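Long-range contact in Iron(III) ABC transporter, periplasmic iron-compound-binding protein (Vibrio cholerae, PDB 3TEF), which binds catecholate siderophores in the periplasm and probably delivers their iron complexes to an ABC transporter for iron uptake: residues Thr117-Trp121 against Ser265-Thr270. Sequence-based numbering, arbitrary orientation.
Sequences TQQQW and SGVKAT
The backbones come closest where T117, on helix 113-128, faces S265, with CA atoms 5.4 Å apart, and diverge to 8.3 Å between the CA atoms of W121 and V267. In the two-lobed fold of this solute-binding protein 8 family member, the contact joins helix 113-128 to the N-terminal end of helix 267-279, with G266 at the N-cap position; W121 also packs on V134 and I138 of helix 131-154, the long helix that connects the lobes. T117 and S265 meet hydroxyl to hydroxyl: S265 OG donates to T117 OG1 over 2.8 Å, and T117 OG1 is also hydrogen-bonded to the carbonyl of Y113 one turn earlier. One turn on, the indole of W121 points its N-H at the backbone of S265; NE1 to O is 2.8 Å, almost straight at 175°, with the oxygen in the ring plane. The buried indole lies between two methyls, T117 CG2 over one face and V267 CG2 over the opposite one, both offset toward the rim. The latter makes a CH-pi contact 4.0 Å from the six-membered ring centroid; chi1 of 170° sets CG2 beside the backbone N, over the indole. W114, from the same helix, packs edge-to-face with W121. At the edge of the W121 ring, G266 O accepts two bonds from T270, from backbone N and from OG1 (2.7 Å).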
ATOM      1  N   THR A 117       4.783   7.873   3.488  1.00 20.15           N
ATOM      2  CA  THR A 117       3.971   8.088   2.295  1.00 21.75           C
ATOM      3  C   THR A 117       3.975   9.567   1.868  1.00 22.56           C
ATOM      4  O   THR A 117       4.085   9.880   0.687  1.00 20.68           O
ATOM      5  CB  THR A 117       2.541   7.563   2.513  1.00 21.33           C
ATOM      6  OG1 THR A 117       2.577   6.135   2.639  1.00 20.32           O
ATOM      7  CG2 THR A 117       1.621   7.958   1.343  1.00 19.74           C
ATOM      8  N   GLN A 118       3.877  10.472   2.836  1.00 22.28           N
ATOM      9  CA  GLN A 118       4.032  11.903   2.556  1.00 24.42           C
ATOM     10  C   GLN A 118       5.297  12.215   1.787  1.00 22.14           C
ATOM     11  O   GLN A 118       5.283  13.006   0.843  1.00 23.54           O
ATOM     12  CB  GLN A 118       4.091  12.701   3.858  1.00 23.72           C
ATOM     13  CG  GLN A 118       2.768  12.824   4.555  1.00 26.18           C
ATOM     14  CD  GLN A 118       2.933  13.539   5.883  1.00 30.49           C
ATOM     15  OE1 GLN A 118       3.429  14.667   5.935  1.00 33.41           O
ATOM     16  NE2 GLN A 118       2.561  12.869   6.966  1.00 30.10           N
ATOM     17  N   GLN A 119       6.413  11.627   2.216  1.00 19.64           N
ATOM     18  CA  GLN A 119       7.663  11.842   1.514  1.00 23.70           C
ATOM     19  C   GLN A 119       7.614  11.276   0.104  1.00 22.12           C
ATOM     20  O   GLN A 119       8.199  11.857  -0.802  1.00 22.12           O
ATOM     21  CB  GLN A 119       8.858  11.264   2.283  1.00 24.86           C
ATOM     22  CG  GLN A 119      10.196  11.697   1.712  1.00 29.13           C
ATOM     23  CD  GLN A 119      10.305  13.207   1.587  1.00 31.60           C
ATOM     24  OE1 GLN A 119      10.089  13.936   2.558  1.00 36.88           O
ATOM     25  NE2 GLN A 119      10.610  13.687   0.387  1.00 25.29           N
ATOM     26  N   GLN A 120       6.921  10.148  -0.092  1.00 21.95           N
ATOM     27  CA  GLN A 120       6.845   9.575  -1.432  1.00 22.73           C
ATOM     28  C   GLN A 120       6.086  10.532  -2.351  1.00 20.57           C
ATOM     29  O   GLN A 120       6.482  10.734  -3.510  1.00 21.64           O
ATOM     30  CB  GLN A 120       6.162   8.189  -1.454  1.00 18.85           C
ATOM     31  CG  GLN A 120       6.701   7.167  -0.450  1.00 19.69           C
ATOM     32  CD  GLN A 120       8.229   7.075  -0.453  1.00 22.38           C
ATOM     33  OE1 GLN A 120       8.892   7.500   0.498  1.00 26.53           O
ATOM     34  NE2 GLN A 120       8.782   6.514  -1.510  1.00 16.57           N
ATOM     35  N   TRP A 121       4.986  11.103  -1.856  1.00 18.28           N
ATOM     36  CA  TRP A 121       4.249  12.063  -2.675  1.00 21.72           C
ATOM     37  C   TRP A 121       5.086  13.326  -2.898  1.00 20.70           C
ATOM     38  O   TRP A 121       5.119  13.868  -4.000  1.00 20.99           O
ATOM     39  CB  TRP A 121       2.888  12.422  -2.062  1.00 21.89           C
ATOM     40  CG  TRP A 121       1.946  11.260  -1.843  1.00 22.44           C
ATOM     41  CD1 TRP A 121       2.140   9.946  -2.198  1.00 20.73           C
ATOM     42  CD2 TRP A 121       0.669  11.321  -1.204  1.00 23.03           C
ATOM     43  NE1 TRP A 121       1.052   9.193  -1.814  1.00 19.88           N
ATOM     44  CE2 TRP A 121       0.136  10.015  -1.193  1.00 21.54           C
ATOM     45  CE3 TRP A 121      -0.079  12.360  -0.628  1.00 21.30           C
ATOM     46  CZ2 TRP A 121      -1.110   9.718  -0.636  1.00 22.94           C
ATOM     47  CZ3 TRP A 121      -1.320  12.066  -0.069  1.00 21.33           C
ATOM     48  CH2 TRP A 121      -1.819  10.759  -0.074  1.00 22.16           C
ATOM     49  N   SER A 265       1.048   3.082  -0.723  1.00 18.03           N
ATOM     50  CA  SER A 265       1.298   4.517  -0.759  1.00 18.17           C
ATOM     51  C   SER A 265       0.593   5.254  -1.906  1.00 18.84           C
ATOM     52  O   SER A 265       0.900   6.408  -2.192  1.00 19.56           O
ATOM     53  CB  SER A 265       2.802   4.825  -0.733  1.00 21.61           C
ATOM     54  OG  SER A 265       3.376   4.445   0.517  1.00 19.96           O
ATOM     55  N   GLY A 266      -0.382   4.605  -2.542  1.00 17.37           N
ATOM     56  CA  GLY A 266      -1.142   5.286  -3.568  1.00 20.03           C
ATOM     57  C   GLY A 266      -1.926   6.442  -2.976  1.00 19.36           C
ATOM     58  O   GLY A 266      -2.206   6.463  -1.774  1.00 20.80           O
ATOM     59  N   VAL A 267      -2.281   7.406  -3.817  1.00 20.26           N
ATOM     60  CA  VAL A 267      -3.188   8.477  -3.389  1.00 20.12           C
ATOM     61  C   VAL A 267      -4.609   7.951  -3.136  1.00 18.94           C
ATOM     62  O   VAL A 267      -5.148   8.092  -2.027  1.00 21.92           O
ATOM     63  CB  VAL A 267      -3.162   9.659  -4.376  1.00 19.06           C
ATOM     64  CG1 VAL A 267      -4.273  10.675  -4.068  1.00 24.73           C
ATOM     65  CG2 VAL A 267      -1.769  10.315  -4.375  1.00 23.36           C
ATOM     66  N   LYS A 268      -5.200   7.313  -4.141  1.00 20.97           N
ATOM     67  CA  LYS A 268      -6.538   6.744  -3.984  1.00 21.53           C
ATOM     68  C   LYS A 268      -6.510   5.665  -2.912  1.00 23.12           C
ATOM     69  O   LYS A 268      -7.451   5.524  -2.135  1.00 22.67           O
ATOM     70  CB  LYS A 268      -7.048   6.144  -5.296  1.00 24.10           C
ATOM     71  CG  LYS A 268      -7.061   7.111  -6.467  1.00 31.05           C
ATOM     72  CD  LYS A 268      -7.869   8.338  -6.162  1.00 36.40           C
ATOM     73  CE  LYS A 268      -8.055   9.196  -7.404  1.00 46.23           C
ATOM     74  NZ  LYS A 268      -9.192  10.149  -7.236  1.00 42.98           N
ATOM     75  N   ALA A 269      -5.407   4.916  -2.859  1.00 20.40           N
ATOM     76  CA  ALA A 269      -5.270   3.862  -1.872  1.00 18.45           C
ATOM     77  C   ALA A 269      -5.341   4.422  -0.464  1.00 19.84           C
ATOM     78  O   ALA A 269      -6.054   3.893   0.394  1.00 19.39           O
ATOM     79  CB  ALA A 269      -3.942   3.104  -2.088  1.00 17.89           C
ATOM     80  N   THR A 270      -4.622   5.515  -0.236  1.00 19.51           N
ATOM     81  CA  THR A 270      -4.555   6.110   1.087  1.00 20.67           C
ATOM     82  C   THR A 270      -5.903   6.706   1.454  1.00 18.52           C
ATOM     83  O   THR A 270      -6.341   6.598   2.591  1.00 22.17           O
ATOM     84  CB  THR A 270      -3.438   7.156   1.177  1.00 20.31           C
ATOM     85  OG1 THR A 270      -2.184   6.520   0.910  1.00 21.40           O
ATOM     86  CG2 THR A 270      -3.409   7.768   2.568  1.00 23.26           C
TER